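Local coordinates for possible prolidase (Bifidobacterium longum NCC2705, PDB 2P9B), which is a putative amidohydrolase, possibly a prolidase, whose substrate is unconfirmed, though its family generally acts on carbon-nitrogen bonds other than peptide bonds, at residues T356-E361 and D413-E418; I68-L73 and A408-D413. All coordinates share one frame; numbering follows the deposited sequence.

Contact 1: T356-E361 and D413-E418; sequences TWRELE and DLRALE
Trp357 of helix 356-367 lays its indole against Glu418 and Arg415, at the short 3-10 turn 414-417, and the contact can be read along that side chain. Its CB sits 3.6 Å from CB of Leu417. With CG held between the backbone N and the carbonyl carbon (chi1 73°), the indole is turned so that Glu418 lies over one face. The five-membered ring carries a CH-pi contact: CB of Glu418 lies 4.1 Å from its centroid, almost on the normal, while Arg358 CB covers the opposite face. NE1 has Glu418 CG close by. At the six-membered end, Trp357 CE3 has Leu414 O 4.0 Å away, obliquely placed and on the same side as Glu418. At the far corner, Trp357 CH2 comes over one face of the Arg415 guanidinium, 3.4 Å from Arg415 NH1, with the two planes 63° apart; it also stands over the centre of the Arg358 guanidinium. A salt bridge from Arg415 NH1 to Glu418 OE1 (2.9 Å) fixes the arginine, and Asp446 OD1 draws Arg415 NH2 and Arg358 NH2 together. Away from the arginines, Leu360 CD2 meets Leu417 CD1 at 3.7 Å, and Glu361 runs opposite to Leu414, its CG against Leu414 CB. Asp413 OD1 accepts from the N of Arg415, an Asx turn that starts the 3-10 segment. No hydrogen bond joins the two segments, so apolar and aromatic contact holds this amidohydrolase-family helix to the loop before strand 422-425, with the two arginines tied to Glu418 and Asp446, which probably offsets their closeness.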
ATOM      1  N   THR A 356       8.364  -2.622   2.752  1.00  9.78           N
ATOM      2  CA  THR A 356       7.461  -1.477   2.732  1.00 10.41           C
ATOM      3  C   THR A 356       8.098  -0.255   3.409  1.00 10.90           C
ATOM      4  O   THR A 356       7.956   0.869   2.932  1.00 10.54           O
ATOM      5  CB  THR A 356       6.126  -1.811   3.441  1.00 10.64           C
ATOM      6  OG1 THR A 356       5.440  -2.823   2.701  1.00 12.55           O
ATOM      7  CG2 THR A 356       5.236  -0.570   3.537  1.00 10.10           C
ATOM      8  N   TRP A 357       8.820  -0.490   4.505  1.00 12.00           N
ATOM      9  CA  TRP A 357       9.451   0.593   5.259  1.00 12.91           C
ATOM     10  C   TRP A 357      10.326   1.511   4.401  1.00 12.39           C
ATOM     11  O   TRP A 357      10.415   2.714   4.654  1.00 12.74           O
ATOM     12  CB  TRP A 357      10.306   0.028   6.403  1.00 14.04           C
ATOM     13  CG  TRP A 357      11.580  -0.606   5.923  1.00 13.99           C
ATOM     14  CD1 TRP A 357      11.742  -1.876   5.454  1.00 15.15           C
ATOM     15  CD2 TRP A 357      12.847   0.047   5.762  1.00 15.37           C
ATOM     16  NE1 TRP A 357      13.030  -2.052   4.999  1.00 16.53           N
ATOM     17  CE2 TRP A 357      13.726  -0.888   5.177  1.00 15.98           C
ATOM     18  CE3 TRP A 357      13.317   1.336   6.049  1.00 15.52           C
ATOM     19  CZ2 TRP A 357      15.057  -0.574   4.874  1.00 17.42           C
ATOM     20  CZ3 TRP A 357      14.639   1.647   5.746  1.00 18.21           C
ATOM     21  CH2 TRP A 357      15.491   0.691   5.163  1.00 18.10           C
ATOM     22  N   ARG A 358      10.976   0.940   3.395  1.00 10.90           N
ATOM     23  CA  ARG A 358      11.859   1.708   2.523  1.00 10.74           C
ATOM     24  C   ARG A 358      11.127   2.849   1.827  1.00 10.43           C
ATOM     25  O   ARG A 358      11.711   3.906   1.582  1.00 12.60           O
ATOM     26  CB  ARG A 358      12.494   0.790   1.472  1.00 11.60           C
ATOM     27  CG  ARG A 358      13.419   1.513   0.495  1.00 13.64           C
ATOM     28  CD  ARG A 358      14.751   1.865   1.143  1.00 15.94           C
ATOM     29  NE  ARG A 358      15.593   0.682   1.301  1.00 17.52           N
ATOM     30  CZ  ARG A 358      16.833   0.702   1.778  1.00 19.13           C
ATOM     31  NH1 ARG A 358      17.383   1.849   2.153  1.00 18.58           N
ATOM     32  NH2 ARG A 358      17.528  -0.423   1.860  1.00 19.38           N
ATOM     33  N   GLU A 359       9.851   2.647   1.513  1.00 10.55           N
ATOM     34  CA  GLU A 359       9.075   3.682   0.822  1.00 10.55           C
ATOM     35  C   GLU A 359       8.973   4.956   1.650  1.00 10.78           C
ATOM     36  O   GLU A 359       8.962   6.061   1.100  1.00 10.91           O
ATOM     37  CB  GLU A 359       7.665   3.168   0.481  1.00  9.25           C
ATOM     38  CG  GLU A 359       6.826   4.113  -0.406  1.00  9.97           C
ATOM     39  CD  GLU A 359       7.392   4.322  -1.817  1.00 11.50           C
ATOM     40  OE1 GLU A 359       8.288   3.564  -2.243  1.00 14.73           O
ATOM     41  OE2 GLU A 359       6.922   5.251  -2.507  1.00 13.16           O
ATOM     42  N   LEU A 360       8.896   4.810   2.968  1.00 11.03           N
ATOM     43  CA  LEU A 360       8.802   5.990   3.824  1.00 10.87           C
ATOM     44  C   LEU A 360      10.114   6.763   3.785  1.00 12.86           C
ATOM     45  O   LEU A 360      10.117   7.993   3.757  1.00 12.03           O
ATOM     46  CB  LEU A 360       8.466   5.600   5.267  1.00 10.67           C
ATOM     47  CG  LEU A 360       7.025   5.155   5.532  1.00 10.58           C
ATOM     48  CD1 LEU A 360       6.790   3.760   4.972  1.00 11.55           C
ATOM     49  CD2 LEU A 360       6.759   5.178   7.023  1.00 11.50           C
ATOM     50  N   GLU A 361      11.231   6.042   3.777  1.00 13.52           N
ATOM     51  CA  GLU A 361      12.528   6.708   3.725  1.00 15.32           C
ATOM     52  C   GLU A 361      12.690   7.441   2.405  1.00 15.68           C
ATOM     53  O   GLU A 361      13.285   8.520   2.354  1.00 16.11           O
ATOM     54  CB  GLU A 361      13.669   5.702   3.910  1.00 19.42           C
ATOM     55  CG  GLU A 361      13.912   5.351   5.371  1.00 25.28           C
ATOM     56  CD  GLU A 361      15.370   5.039   5.678  1.00 28.31           C
ATOM     57  OE1 GLU A 361      15.722   5.009   6.877  1.00 29.29           O
ATOM     58  OE2 GLU A 361      16.160   4.819   4.732  1.00 28.77           O
ATOM     59  N   ASP A 413      14.485   7.554  13.503  1.00 19.27           N
ATOM     60  CA  ASP A 413      15.169   6.784  12.462  1.00 18.33           C
ATOM     61  C   ASP A 413      14.153   5.810  11.877  1.00 16.96           C
ATOM     62  O   ASP A 413      13.757   4.851  12.539  1.00 16.96           O
ATOM     63  CB  ASP A 413      16.342   5.996  13.051  1.00 22.04           C
ATOM     64  CG  ASP A 413      17.272   5.441  11.982  1.00 25.46           C
ATOM     65  OD1 ASP A 413      16.789   5.052  10.899  1.00 23.32           O
ATOM     66  OD2 ASP A 413      18.496   5.383  12.233  1.00 30.47           O
ATOM     67  N   LEU A 414      13.738   6.052  10.639  1.00 16.41           N
ATOM     68  CA  LEU A 414      12.754   5.190  10.005  1.00 15.09           C
ATOM     69  C   LEU A 414      13.201   3.740   9.852  1.00 15.83           C
ATOM     70  O   LEU A 414      12.369   2.861   9.657  1.00 15.77           O
ATOM     71  CB  LEU A 414      12.352   5.761   8.644  1.00 15.73           C
ATOM     72  CG  LEU A 414      11.493   7.027   8.736  1.00 13.43           C
ATOM     73  CD1 LEU A 414      11.398   7.699   7.368  1.00 14.07           C
ATOM     74  CD2 LEU A 414      10.101   6.649   9.253  1.00 15.03           C
ATOM     75  N   ARG A 415      14.503   3.479   9.945  1.00 16.95           N
ATOM     76  CA  ARG A 415      14.972   2.106   9.806  1.00 17.39           C
ATOM     77  C   ARG A 415      14.505   1.266  10.995  1.00 16.36           C
ATOM     78  O   ARG A 415      14.622   0.040  10.987  1.00 17.49           O
ATOM     79  CB  ARG A 415      16.501   2.057   9.676  1.00 22.23           C
ATOM     80  CG  ARG A 415      17.029   0.685   9.259  1.00 26.09           C
ATOM     81  CD  ARG A 415      18.518   0.723   8.956  1.00 30.33           C
ATOM     82  NE  ARG A 415      18.823   1.291   7.643  1.00 31.40           N
ATOM     83  CZ  ARG A 415      18.747   0.622   6.494  1.00 32.61           C
ATOM     84  NH1 ARG A 415      18.372  -0.650   6.483  1.00 31.87           N
ATOM     85  NH2 ARG A 415      19.067   1.222   5.355  1.00 32.05           N
ATOM     86  N   ALA A 416      13.961   1.928  12.013  1.00 15.19           N
ATOM     87  CA  ALA A 416      13.442   1.227  13.184  1.00 13.39           C
ATOM     88  C   ALA A 416      12.290   0.334  12.723  1.00 13.31           C
ATOM     89  O   ALA A 416      11.929  -0.639  13.387  1.00 13.48           O
ATOM     90  CB  ALA A 416      12.939   2.228  14.216  1.00 14.40           C
ATOM     91  N   LEU A 417      11.721   0.672  11.571  1.00 13.05           N
ATOM     92  CA  LEU A 417      10.604  -0.089  11.016  1.00 12.35           C
ATOM     93  C   LEU A 417      11.028  -1.426  10.415  1.00 12.39           C
ATOM     94  O   LEU A 417      10.239  -2.365  10.354  1.00 13.70           O
ATOM     95  CB  LEU A 417       9.899   0.733   9.927  1.00 12.40           C
ATOM     96  CG  LEU A 417       9.233   2.057  10.307  1.00 13.20           C
ATOM     97  CD1 LEU A 417       8.827   2.792   9.042  1.00 13.84           C
ATOM     98  CD2 LEU A 417       8.012   1.804  11.186  1.00 14.53           C
ATOM     99  N   GLU A 418      12.277  -1.510   9.976  1.00 13.85           N
ATOM    100  CA  GLU A 418      12.774  -2.715   9.322  1.00 13.81           C
ATOM    101  C   GLU A 418      12.635  -4.019  10.106  1.00 14.12           C
ATOM    102  O   GLU A 418      12.274  -5.046   9.533  1.00 15.16           O
ATOM    103  CB  GLU A 418      14.232  -2.509   8.900  1.00 14.97           C
ATOM    104  CG  GLU A 418      14.782  -3.633   8.028  1.00 17.08           C
ATOM    105  CD  GLU A 418      16.166  -3.326   7.490  1.00 20.36           C
ATOM    106  OE1 GLU A 418      16.906  -2.571   8.150  1.00 20.18           O
ATOM    107  OE2 GLU A 418      16.518  -3.853   6.417  1.00 20.75           O
TER

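Contact 2: I68-L73 and A408-D413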
ATOM      1  N   ILE A  68       8.048   0.770  21.272  1.00 15.18           N
ATOM      2  CA  ILE A  68       7.222   1.779  20.617  1.00 15.11           C
ATOM      3  C   ILE A  68       6.098   1.007  19.938  1.00 15.27           C
ATOM      4  O   ILE A  68       6.337  -0.067  19.385  1.00 16.25           O
ATOM      5  CB  ILE A  68       8.008   2.559  19.524  1.00 16.29           C
ATOM      6  CG1 ILE A  68       8.787   3.718  20.155  1.00 18.84           C
ATOM      7  CG2 ILE A  68       7.051   3.097  18.459  1.00 15.97           C
ATOM      8  CD1 ILE A  68       9.897   3.290  21.068  1.00 21.62           C
ATOM      9  N   VAL A  69       4.875   1.520  20.004  1.00 13.29           N
ATOM     10  CA  VAL A  69       3.769   0.857  19.324  1.00 12.74           C
ATOM     11  C   VAL A  69       3.111   1.902  18.442  1.00 13.24           C
ATOM     12  O   VAL A  69       2.933   3.048  18.851  1.00 12.81           O
ATOM     13  CB  VAL A  69       2.724   0.276  20.299  1.00 13.94           C
ATOM     14  CG1 VAL A  69       2.118   1.380  21.136  1.00 17.14           C
ATOM     15  CG2 VAL A  69       1.638  -0.459  19.509  1.00 15.21           C
HETATM   16  N   MSE A  70       2.772   1.500  17.225  1.00 12.29           N
HETATM   17  CA  MSE A  70       2.156   2.394  16.263  1.00 12.47           C
HETATM   18  C   MSE A  70       1.133   1.605  15.464  1.00 12.61           C
HETATM   19  O   MSE A  70       1.028   0.388  15.618  1.00 11.07           O
HETATM   20  CB  MSE A  70       3.230   2.989  15.324  1.00 13.34           C
HETATM   21  CG  MSE A  70       3.949   1.977  14.397  1.00 15.40           C
HETATM   22 SE   MSE A  70       5.131   2.723  13.079  1.00 20.97          SE
HETATM   23  CE  MSE A  70       3.808   3.366  11.871  1.00 18.80           C
ATOM     24  N   PRO A  71       0.340   2.292  14.623  1.00 11.28           N
ATOM     25  CA  PRO A  71      -0.645   1.553  13.833  1.00 10.58           C
ATOM     26  C   PRO A  71       0.120   0.656  12.865  1.00  9.58           C
ATOM     27  O   PRO A  71       1.251   0.972  12.491  1.00 11.19           O
ATOM     28  CB  PRO A  71      -1.396   2.652  13.081  1.00  9.42           C
ATOM     29  CG  PRO A  71      -1.267   3.858  13.995  1.00 10.89           C
ATOM     30  CD  PRO A  71       0.174   3.747  14.449  1.00 12.16           C
ATOM     31  N   GLY A  72      -0.486  -0.449  12.453  1.00  9.49           N
ATOM     32  CA  GLY A  72       0.201  -1.319  11.514  1.00 10.01           C
ATOM     33  C   GLY A  72       0.444  -0.581  10.210  1.00 10.08           C
ATOM     34  O   GLY A  72      -0.334   0.305   9.838  1.00 11.17           O
ATOM     35  N   LEU A  73       1.526  -0.917   9.512  1.00  9.42           N
ATOM     36  CA  LEU A  73       1.792  -0.263   8.233  1.00  9.82           C
ATOM     37  C   LEU A  73       0.782  -0.764   7.211  1.00 10.93           C
ATOM     38  O   LEU A  73       0.209  -1.833   7.367  1.00 11.79           O
ATOM     39  CB  LEU A  73       3.211  -0.574   7.737  1.00 10.44           C
ATOM     40  CG  LEU A  73       4.378   0.019   8.539  1.00 10.50           C
ATOM     41  CD1 LEU A  73       5.703  -0.461   7.963  1.00 11.47           C
ATOM     42  CD2 LEU A  73       4.296   1.550   8.490  1.00 12.17           C
ATOM     43  N   ALA A 408      12.548   0.650  18.603  1.00 16.29           N
ATOM     44  CA  ALA A 408      13.054   2.017  18.645  1.00 16.61           C
ATOM     45  C   ALA A 408      12.026   2.956  18.022  1.00 17.07           C
ATOM     46  O   ALA A 408      11.067   2.504  17.396  1.00 16.42           O
ATOM     47  CB  ALA A 408      14.386   2.114  17.901  1.00 17.23           C
ATOM     48  N   ASN A 409      12.232   4.258  18.191  1.00 16.38           N
ATOM     49  CA  ASN A 409      11.306   5.255  17.660  1.00 17.17           C
ATOM     50  C   ASN A 409      11.581   5.569  16.192  1.00 16.77           C
ATOM     51  O   ASN A 409      12.628   6.121  15.852  1.00 15.71           O
ATOM     52  CB  ASN A 409      11.404   6.544  18.478  1.00 19.64           C
ATOM     53  CG  ASN A 409      10.297   7.521  18.155  1.00 20.06           C
ATOM     54  OD1 ASN A 409       9.705   7.472  17.081  1.00 18.96           O
ATOM     55  ND2 ASN A 409      10.020   8.427  19.086  1.00 22.95           N
ATOM     56  N   PRO A 410      10.631   5.239  15.300  1.00 15.66           N
ATOM     57  CA  PRO A 410      10.801   5.498  13.866  1.00 15.51           C
ATOM     58  C   PRO A 410      10.846   6.979  13.499  1.00 15.63           C
ATOM     59  O   PRO A 410      11.273   7.333  12.407  1.00 17.02           O
ATOM     60  CB  PRO A 410       9.610   4.775  13.245  1.00 16.51           C
ATOM     61  CG  PRO A 410       8.548   4.944  14.289  1.00 14.68           C
ATOM     62  CD  PRO A 410       9.313   4.634  15.569  1.00 14.07           C
ATOM     63  N   LEU A 411      10.404   7.842  14.410  1.00 16.64           N
ATOM     64  CA  LEU A 411      10.435   9.276  14.147  1.00 18.13           C
ATOM     65  C   LEU A 411      11.882   9.763  14.185  1.00 19.54           C
ATOM     66  O   LEU A 411      12.232  10.761  13.549  1.00 20.48           O
ATOM     67  CB  LEU A 411       9.598  10.030  15.183  1.00 18.14           C
ATOM     68  CG  LEU A 411       8.083   9.947  14.980  1.00 17.16           C
ATOM     69  CD1 LEU A 411       7.345  10.468  16.200  1.00 17.51           C
ATOM     70  CD2 LEU A 411       7.716  10.742  13.736  1.00 19.03           C
ATOM     71  N   ASP A 412      12.722   9.045  14.925  1.00 20.74           N
ATOM     72  CA  ASP A 412      14.134   9.399  15.038  1.00 22.36           C
ATOM     73  C   ASP A 412      14.967   8.702  13.969  1.00 21.70           C
ATOM     74  O   ASP A 412      16.028   9.194  13.575  1.00 21.92           O
ATOM     75  CB  ASP A 412      14.670   9.038  16.426  1.00 24.50           C
ATOM     76  CG  ASP A 412      13.968   9.794  17.533  1.00 28.40           C
ATOM     77  OD1 ASP A 412      13.658  10.985  17.330  1.00 29.51           O
ATOM     78  OD2 ASP A 412      13.740   9.200  18.608  1.00 30.09           O
ATOM     79  N   ASP A 413      14.485   7.554  13.503  1.00 19.27           N
ATOM     80  CA  ASP A 413      15.169   6.784  12.462  1.00 18.33           C
ATOM     81  C   ASP A 413      14.153   5.810  11.877  1.00 16.96           C
ATOM     82  O   ASP A 413      13.757   4.851  12.539  1.00 16.96           O
ATOM     83  CB  ASP A 413      16.342   5.996  13.051  1.00 22.04           C
ATOM     84  CG  ASP A 413      17.272   5.441  11.982  1.00 25.46           C
ATOM     85  OD1 ASP A 413      16.789   5.052  10.899  1.00 23.32           O
ATOM     86  OD2 ASP A 413      18.496   5.383  12.233  1.00 30.47           O
TER
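Ile68 lies over one face of the flat peptide group joining Ala408 to Asn409: its CD1 stands above the carbonyl carbon, 3.7 Å from Ala408 C, and its CB is equally close to Ala408 O. The ring of Pro410 follows, turning its CD to Ile68 CG2 at 4.0 Å and its CG to the selenium of Met70, modelled as selenomethionine, at 4.3 Å. The amide of Asn409 is used within the loop, its OD1 taking the N-H of Leu411 (2.8 Å) from above the carbonyl plane, 39° out of it, in an Asx turn. Ile68 reaches both groups because its branches split: CG2, anti to the backbone N, goes to the proline, while CG1 carries CD1 over the peptide. An alanine here would probably take away the CD1 and CG2 contacts on the Ala408-Asn409 peptide and Pro410 CD, opening a gap between strand and loop. The backbone of Ile68 pairs with Leu406 on strand 403-406, so in this member of the TIM-barrel clan the loop leaving that strand folds back over its own neighbour in the sheet. No hydrogen bond crosses between the two segments; the loop keeps its shape through its own turn and meets the strand by van der Waals contact alone.

How the contacts relate
Both contacts anchor the same connection between strands 403-406 and 422-425, and they share Asp413. Contact 2 fixes its first half against strand 68-78, and contact 1 its second half against helix 356-367. Leu417 joins them, its CD2 lying 3.6 Å from the selenium of Met70 and also touching Pro410, while helix 371-385 receives side chains from both, Leu375 among its contact points. Contact 2 is the more buried, smaller and van der Waals throughout, an isoleucine on a peptide group and a proline. Contact 1 buries more than twice the surface and is mixed: leucines and a buried tryptophan, with Arg415, Glu418 and Glu361 partly exposed and Asp413 exposed.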